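Local atomic coordinates of conserved hypothetical protein (Pseudomonas aeruginosa PAO1, PDB entry 1TE5), a protein that is predicted to be a class II glutamine amidotransferase, probably releasing ammonia from glutamine for transfer to an acceptor that is not known. Residues 96-101 with 138-143; 152-157 with 243-248; 180-183 with 187-190. All blocks are in the same frame, centred on the assembly; numbering follows the deposited sequence.

Contact 1: 96-101 with 138-143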
# COMPACT_ATOMS: atom_id res chain seq x y z
N ARG A 96 -5.94 -1.11 -6.37
CA ARG A 96 -7.38 -1.12 -6.12
C ARG A 96 -7.87 -2.56 -6.21
O ARG A 96 -7.47 -3.29 -7.12
CB ARG A 96 -8.12 -0.23 -7.13
CG ARG A 96 -9.14 0.68 -6.46
CD ARG A 96 -9.22 2.06 -7.10
NE ARG A 96 -7.94 2.73 -6.89
CZ ARG A 96 -7.78 4.04 -6.83
NH1 ARG A 96 -6.58 4.54 -6.64
NH2 ARG A 96 -8.82 4.87 -6.95
N GLU A 97 -8.68 -2.99 -5.25
CA GLU A 97 -9.18 -4.36 -5.28
C GLU A 97 -10.45 -4.51 -6.10
O GLU A 97 -11.34 -3.66 -6.07
CB GLU A 97 -9.38 -4.94 -3.87
CG GLU A 97 -10.68 -4.56 -3.17
CD GLU A 97 -11.82 -5.57 -3.34
OE1 GLU A 97 -11.64 -6.66 -3.94
OE2 GLU A 97 -12.91 -5.26 -2.86
N LEU A 98 -10.49 -5.60 -6.86
CA LEU A 98 -11.61 -5.97 -7.71
C LEU A 98 -11.64 -7.49 -7.63
O LEU A 98 -10.63 -8.17 -7.80
CB LEU A 98 -11.39 -5.49 -9.15
CG LEU A 98 -12.62 -5.46 -10.07
CD1 LEU A 98 -12.34 -4.61 -11.29
CD2 LEU A 98 -13.03 -6.86 -10.49
N GLY A 99 -12.81 -8.04 -7.29
CA GLY A 99 -12.95 -9.47 -7.20
C GLY A 99 -12.12 -10.16 -6.12
O GLY A 99 -11.85 -11.35 -6.22
N GLY A 100 -11.77 -9.44 -5.07
CA GLY A 100 -10.99 -10.05 -4.01
C GLY A 100 -9.52 -10.22 -4.34
O GLY A 100 -8.83 -11.05 -3.75
N ARG A 101 -9.06 -9.45 -5.32
CA ARG A 101 -7.67 -9.46 -5.76
C ARG A 101 -7.19 -8.01 -5.80
O ARG A 101 -7.96 -7.11 -6.13
CB ARG A 101 -7.53 -10.05 -7.17
CG ARG A 101 -8.23 -11.38 -7.43
CD ARG A 101 -7.79 -12.49 -6.49
NE ARG A 101 -6.35 -12.75 -6.55
CZ ARG A 101 -5.82 -13.93 -6.86
NH1 ARG A 101 -4.50 -14.06 -6.89
NH2 ARG A 101 -6.60 -14.97 -7.15
N ASN A 138 -13.72 0.06 -14.07
CA ASN A 138 -15.17 0.22 -14.13
C ASN A 138 -15.77 -0.60 -15.26
O ASN A 138 -16.90 -1.09 -15.15
CB ASN A 138 -15.56 1.68 -14.29
CG ASN A 138 -15.31 2.50 -13.04
OD1 ASN A 138 -15.30 3.73 -13.08
ND2 ASN A 138 -15.15 1.82 -11.91
N ARG A 139 -15.02 -0.71 -16.35
CA ARG A 139 -15.45 -1.47 -17.52
C ARG A 139 -15.39 -2.96 -17.23
O ARG A 139 -16.17 -3.74 -17.77
CB ARG A 139 -14.55 -1.16 -18.70
CG ARG A 139 -14.53 0.29 -19.10
CD ARG A 139 -13.48 0.50 -20.16
NE ARG A 139 -13.51 1.85 -20.69
CZ ARG A 139 -13.40 2.14 -21.98
NH1 ARG A 139 -13.43 3.41 -22.38
NH2 ARG A 139 -13.27 1.16 -22.87
N VAL A 140 -14.38 -3.37 -16.46
CA VAL A 140 -14.22 -4.77 -16.10
C VAL A 140 -15.29 -5.15 -15.08
O VAL A 140 -15.86 -6.24 -15.16
CB VAL A 140 -12.79 -5.07 -15.52
CG1 VAL A 140 -12.70 -6.50 -15.01
CG2 VAL A 140 -11.74 -4.87 -16.58
N ARG A 141 -15.56 -4.26 -14.13
CA ARG A 141 -16.57 -4.51 -13.10
C ARG A 141 -17.98 -4.55 -13.69
O ARG A 141 -18.82 -5.34 -13.26
CB ARG A 141 -16.45 -3.48 -11.97
CG ARG A 141 -17.52 -3.62 -10.86
CD ARG A 141 -16.94 -3.82 -9.46
NE ARG A 141 -17.49 -4.93 -8.69
CZ ARG A 141 -16.77 -5.86 -8.05
NH1 ARG A 141 -17.38 -6.83 -7.38
NH2 ARG A 141 -15.45 -5.83 -8.09
N ARG A 142 -18.25 -3.69 -14.67
CA ARG A 142 -19.57 -3.64 -15.30
C ARG A 142 -19.82 -4.88 -16.16
O ARG A 142 -20.87 -5.51 -16.06
CB ARG A 142 -19.72 -2.38 -16.14
CG ARG A 142 -21.16 -1.94 -16.36
CD ARG A 142 -21.21 -0.54 -16.96
NE ARG A 142 -22.58 -0.12 -17.25
CZ ARG A 142 -23.32 -0.59 -18.26
NH1 ARG A 142 -24.56 -0.14 -18.44
NH2 ARG A 142 -22.83 -1.51 -19.09
N ALA A 143 -18.84 -5.22 -17.00
CA ALA A 143 -18.94 -6.38 -17.87
C ALA A 143 -18.84 -7.72 -17.12
O ALA A 143 -19.35 -8.73 -17.59
CB ALA A 143 -17.89 -6.31 -18.95
O HOH W 1 -14.53 -6.46 -5.33
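Leu98 fills the tight part of this contact, lodged against the end of Arg141. Its branch point CG lies 3.5 Å from Arg141 NH2, at the edge of the guanidinium and near its plane, and Leu98 CD2 is 3.6 Å from the same Arg141 NH2. Leu98 and Arg141 run past each other in opposite directions. Arg141 starts with CG anti to the backbone N (chi1 177°), then bends at chi2 and chi3, which brings NH2 to the turn. A lighter apolar contact is made by Leu98 CD1, 4.2 Å from Val140 CG1.

The fold here is the layered Ntn-hydrolase sandwich: helix 128-143 lies over the edge strand 94-98 of a six-stranded sheet, where a type I' turn from Leu98 to Arg101 closes the hairpin with strand 101-108. Around that turn the contact is looser and mediated by water. One water accepts from Gly99 N at 3.0 Å and, weakly, from Arg141 NH2, while a weak bond links it to Glu97 OE2. Glu97 OE1 accepts from Gly100 N at 3.0 Å (N-H...O 143°), bracing the glycine turn from within. Phe120 of the second subunit packs on Arg141, and the backbone N of that subunit's Arg122 hydrogen-bonds Glu97 OE2.

Contact 2: 152-157 with 243-248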
# COMPACT_ATOMS: atom_id res chain seq x y z
N VAL A 152 -11.53 -14.48 -20.30
CA VAL A 152 -12.83 -13.85 -20.43
C VAL A 152 -12.71 -12.33 -20.32
O VAL A 152 -13.21 -11.59 -21.18
CB VAL A 152 -13.83 -14.35 -19.36
CG1 VAL A 152 -15.21 -13.77 -19.62
CG2 VAL A 152 -13.88 -15.87 -19.35
N LEU A 153 -12.08 -11.85 -19.25
CA LEU A 153 -11.91 -10.42 -19.05
C LEU A 153 -10.79 -9.81 -19.90
O LEU A 153 -10.57 -8.61 -19.87
CB LEU A 153 -11.67 -10.11 -17.57
CG LEU A 153 -10.29 -10.41 -16.99
CD1 LEU A 153 -9.53 -9.11 -16.81
CD2 LEU A 153 -10.44 -11.12 -15.66
N LEU A 154 -10.07 -10.65 -20.65
CA LEU A 154 -8.98 -10.17 -21.50
C LEU A 154 -9.45 -9.18 -22.57
O LEU A 154 -8.82 -8.14 -22.76
CB LEU A 154 -8.25 -11.34 -22.16
CG LEU A 154 -6.73 -11.46 -21.98
CD1 LEU A 154 -6.24 -12.73 -22.66
CD2 LEU A 154 -6.03 -10.25 -22.55
N PRO A 155 -10.55 -9.49 -23.29
CA PRO A 155 -11.04 -8.58 -24.33
C PRO A 155 -11.35 -7.18 -23.83
O PRO A 155 -11.09 -6.20 -24.54
CB PRO A 155 -12.31 -9.28 -24.83
CG PRO A 155 -11.96 -10.72 -24.66
CD PRO A 155 -11.33 -10.74 -23.29
N VAL A 156 -11.94 -7.07 -22.64
CA VAL A 156 -12.26 -5.76 -22.09
C VAL A 156 -10.99 -4.95 -21.81
O VAL A 156 -11.00 -3.73 -21.96
CB VAL A 156 -13.15 -5.84 -20.83
CG1 VAL A 156 -12.51 -6.68 -19.78
CG2 VAL A 156 -13.42 -4.46 -20.28
N LEU A 157 -9.91 -5.64 -21.43
CA LEU A 157 -8.63 -4.98 -21.16
C LEU A 157 -8.08 -4.36 -22.44
O LEU A 157 -7.66 -3.20 -22.45
CB LEU A 157 -7.61 -5.99 -20.64
CG LEU A 157 -7.84 -6.65 -19.28
CD1 LEU A 157 -6.70 -7.60 -18.97
CD2 LEU A 157 -7.94 -5.58 -18.21
N TRP A 243 -0.00 -6.36 -27.15
CA TRP A 243 -0.24 -6.68 -25.76
C TRP A 243 0.23 -8.09 -25.52
O TRP A 243 0.34 -8.88 -26.45
CB TRP A 243 -1.73 -6.55 -25.44
CG TRP A 243 -2.63 -7.40 -26.30
CD1 TRP A 243 -3.26 -7.02 -27.46
CD2 TRP A 243 -3.04 -8.76 -26.06
NE1 TRP A 243 -4.03 -8.04 -27.95
CE2 TRP A 243 -3.91 -9.13 -27.11
CE3 TRP A 243 -2.74 -9.70 -25.07
CZ2 TRP A 243 -4.49 -10.40 -27.19
CZ3 TRP A 243 -3.33 -10.97 -25.14
CH2 TRP A 243 -4.19 -11.30 -26.20
N VAL A 244 0.56 -8.41 -24.28
CA VAL A 244 1.01 -9.74 -23.92
C VAL A 244 0.49 -10.04 -22.53
O VAL A 244 0.41 -9.14 -21.69
CB VAL A 244 2.56 -9.87 -23.91
CG1 VAL A 244 2.97 -11.27 -23.52
CG2 VAL A 244 3.14 -9.55 -25.29
N LEU A 245 0.03 -11.26 -22.31
CA LEU A 245 -0.44 -11.65 -20.99
C LEU A 245 0.56 -12.65 -20.48
O LEU A 245 0.83 -13.68 -21.13
CB LEU A 245 -1.84 -12.26 -21.04
CG LEU A 245 -2.48 -12.46 -19.66
CD1 LEU A 245 -2.55 -11.13 -18.92
CD2 LEU A 245 -3.86 -13.06 -19.81
N TRP A 246 1.17 -12.31 -19.35
CA TRP A 246 2.16 -13.13 -18.70
C TRP A 246 1.55 -13.78 -17.48
O TRP A 246 0.54 -13.33 -16.96
CB TRP A 246 3.35 -12.28 -18.26
CG TRP A 246 4.05 -11.64 -19.38
CD1 TRP A 246 3.83 -10.39 -19.89
CD2 TRP A 246 5.09 -12.21 -20.17
NE1 TRP A 246 4.66 -10.16 -20.95
CE2 TRP A 246 5.45 -11.26 -21.14
CE3 TRP A 246 5.75 -13.45 -20.15
CZ2 TRP A 246 6.46 -11.50 -22.10
CZ3 TRP A 246 6.75 -13.69 -21.10
CH2 TRP A 246 7.09 -12.72 -22.06
N TRP A 247 2.18 -14.86 -17.05
CA TRP A 247 1.78 -15.61 -15.88
C TRP A 247 2.82 -16.70 -15.76
O TRP A 247 3.02 -17.48 -16.70
CB TRP A 247 0.37 -16.20 -16.05
CG TRP A 247 -0.24 -16.68 -14.76
CD1 TRP A 247 0.39 -16.82 -13.55
CD2 TRP A 247 -1.60 -17.07 -14.54
NE1 TRP A 247 -0.50 -17.26 -12.60
CE2 TRP A 247 -1.72 -17.43 -13.18
CE3 TRP A 247 -2.73 -17.16 -15.37
CZ2 TRP A 247 -2.93 -17.86 -12.63
CZ3 TRP A 247 -3.93 -17.58 -14.82
CH2 TRP A 247 -4.02 -17.93 -13.46
N GLY A 248 3.51 -16.74 -14.62
CA GLY A 248 4.55 -17.72 -14.41
C GLY A 248 5.74 -17.53 -15.35
O GLY A 248 6.49 -18.48 -15.60
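Leu154 spreads its two methyls over Leu245 and Trp243, one on each. This is the helix-on-sheet layer of the Ntn-hydrolase sandwich: helix 150-165 packs against the six-stranded antiparallel sheet, in which strand 243-247 lies between strands 180-183 and 250-253. The division of labour is clear from the distances. CD1 of Leu154 touches Leu245 CD2 at 3.7 Å, and that same Leu245 methyl is 3.9 Å from Leu154 CG, so it rests against the side of the fork as well as one tip. The other branch, Leu154 CD2, turns to the six-membered ring of the indole and comes to 3.8 Å from Trp243 CZ3. Both pairs of side chains meet at a slant, and the contact is entirely apolar, with no hydrogen bond between the segments.

Torsions account for the placement. Trp243 has CG between the backbone N and the carbonyl carbon (chi1 56°), which folds the indole toward the helix. Leu154 has chi1 at -125°, away from a staggered value, and in this pose its branches meet two partners. Leu154 approaches Leu245 with the backbones well apart, their CA atoms 8.7 Å from each other. The helix is kinked here, because the N atoms of Pro155 and Val156 lack bonds to the preceding turn; proline has no N-H to give.

Ile158 and Val150 of the same helix extend the packing, touching Trp243 and Leu245 respectively, and Phe181 of the neighbouring strand also touches both. On the other face of the strand the layer is different: Val244 points away from the helix, with its CG1 3.2 Å above the plane of the Trp246 ring and offset toward the rim.

Contact 3: 180-183 with 187-190; sequences LFTF and KLAY
Leu188 reaches toward Thr182 and Phe183 with an extended side chain, and its path can be followed atom by atom. CB points at the opposing strand but is still 5.1 Å from the nearer carbonyl oxygen, Phe183 O. CG comes no closer than about the same separation, and CD1 diverges from the partner strand. Contact is left to CD2. With CG anti to the backbone N (chi1 -166°) and chi2 at 65°, this methyl lies anti to CA, at the far end of the longest path the leucine has. There it meets Thr182 CB at 3.8 Å and Phe183 O at 3.9 Å, and it lies 4.1 Å from Thr182 OG1. One methyl thus touches a side-chain root and a backbone oxygen by van der Waals contact, with the hydroxyl slightly farther off.

The geometry is that of two sheets stacked face to face. Strand 180-183 belongs to the six-stranded sheet and strand 188-194 to the seven-stranded one, the two central layers of the Ntn-hydrolase sandwich; a short connection carries the chain across from one to the other. No hydrogen bond joins the segments, and the nearest CA atoms, those of Phe183 and Leu188, are 8.1 Å apart, too far for neighbours within one sheet.

Thr182 points its CB toward Leu188, whereas Phe183 points its CB away and takes part through its main chain. The Phe183 ring is instead packed on the helix side, against Cys161 and Arg165 of helix 150-165. Between the sheets, Ile224 of strand 220-225 touches both Thr182 and Leu188. Leu188 is also bonded through its backbone to Gln238, in strand 236-238, at one edge of its sheet within the chain.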
# COMPACT_ATOMS: atom_id res chain seq x y z
N LEU A 180 0.29 -10.80 -15.49
CA LEU A 180 0.79 -9.46 -15.67
C LEU A 180 0.48 -9.06 -17.09
O LEU A 180 1.10 -9.57 -18.02
CB LEU A 180 2.30 -9.43 -15.40
CG LEU A 180 3.11 -8.14 -15.59
CD1 LEU A 180 2.32 -6.93 -15.17
CD2 LEU A 180 4.37 -8.26 -14.78
N PHE A 181 -0.52 -8.21 -17.25
CA PHE A 181 -0.93 -7.72 -18.55
C PHE A 181 -0.01 -6.59 -18.99
O PHE A 181 0.26 -5.66 -18.23
CB PHE A 181 -2.38 -7.25 -18.50
CG PHE A 181 -2.90 -6.72 -19.81
CD1 PHE A 181 -3.20 -5.37 -19.95
CD2 PHE A 181 -3.12 -7.57 -20.87
CE1 PHE A 181 -3.71 -4.88 -21.14
CE2 PHE A 181 -3.64 -7.09 -22.07
CZ PHE A 181 -3.94 -5.74 -22.20
N THR A 182 0.49 -6.64 -20.23
CA THR A 182 1.30 -5.53 -20.77
C THR A 182 0.62 -5.02 -22.04
O THR A 182 -0.07 -5.75 -22.76
CB THR A 182 2.77 -5.88 -21.16
OG1 THR A 182 2.80 -6.62 -22.38
CG2 THR A 182 3.41 -6.67 -20.09
N PHE A 183 0.81 -3.76 -22.29
CA PHE A 183 0.27 -3.07 -23.46
C PHE A 183 1.29 -2.04 -23.92
O PHE A 183 1.73 -1.20 -23.14
CB PHE A 183 -1.07 -2.39 -23.17
CG PHE A 183 -1.73 -1.82 -24.40
CD1 PHE A 183 -2.52 -2.63 -25.22
CD2 PHE A 183 -1.56 -0.48 -24.76
CE1 PHE A 183 -3.11 -2.11 -26.36
CE2 PHE A 183 -2.15 0.04 -25.90
CZ PHE A 183 -2.92 -0.78 -26.70
N LYS A 187 6.84 2.38 -26.70
CA LYS A 187 7.88 1.38 -26.63
C LYS A 187 7.82 0.61 -25.33
O LYS A 187 7.49 1.15 -24.28
CB LYS A 187 9.27 2.01 -26.80
CG LYS A 187 9.51 3.27 -25.99
CD LYS A 187 11.00 3.60 -25.83
CE LYS A 187 11.76 3.66 -27.16
NZ LYS A 187 12.10 2.32 -27.73
N LEU A 188 8.14 -0.68 -25.43
CA LEU A 188 8.14 -1.59 -24.30
C LEU A 188 8.94 -2.79 -24.79
O LEU A 188 8.99 -3.06 -25.99
CB LEU A 188 6.71 -2.01 -23.96
CG LEU A 188 6.48 -2.70 -22.62
CD1 LEU A 188 6.80 -1.73 -21.49
CD2 LEU A 188 5.04 -3.17 -22.55
N ALA A 189 9.60 -3.50 -23.89
CA ALA A 189 10.39 -4.65 -24.28
C ALA A 189 10.41 -5.69 -23.16
O ALA A 189 9.99 -5.40 -22.03
CB ALA A 189 11.81 -4.20 -24.60
N TYR A 190 10.92 -6.88 -23.46
CA TYR A 190 11.00 -7.93 -22.45
C TYR A 190 12.07 -8.97 -22.76
O TYR A 190 12.63 -9.00 -23.85
CB TYR A 190 9.64 -8.63 -22.30
CG TYR A 190 9.15 -9.35 -23.55
CD1 TYR A 190 9.52 -10.67 -23.81
CD2 TYR A 190 8.29 -8.72 -24.46
CE1 TYR A 190 9.06 -11.35 -24.94
CE2 TYR A 190 7.82 -9.39 -25.59
CZ TYR A 190 8.21 -10.70 -25.83
OH TYR A 190 7.74 -11.37 -26.94

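Overall arrangement
Contacts 1 and 2 join helices to the six-stranded sheet; contact 3 joins that sheet to the other. Contacts 1 and 2, with centres 14 Å apart, place consecutive helices on the six-stranded sheet, and the helices themselves touch where Val140 CG2 meets Val156 CG1 at 3.8 Å. Contacts 2 and 3, 11 Å between centres, share adjacent strands: Thr182 N probably bonds Val244 O at 2.9 Å, as does Leu180 N with Trp246 O. Between the sheets, Trp246 and Tyr190 stack edge-to-face. Contacts 1 and 3 do not touch, their nearest atoms lying about 9 Å apart. Class II amidotransferases use an N-terminal cysteine nucleophile, and none of the three contacts includes that residue.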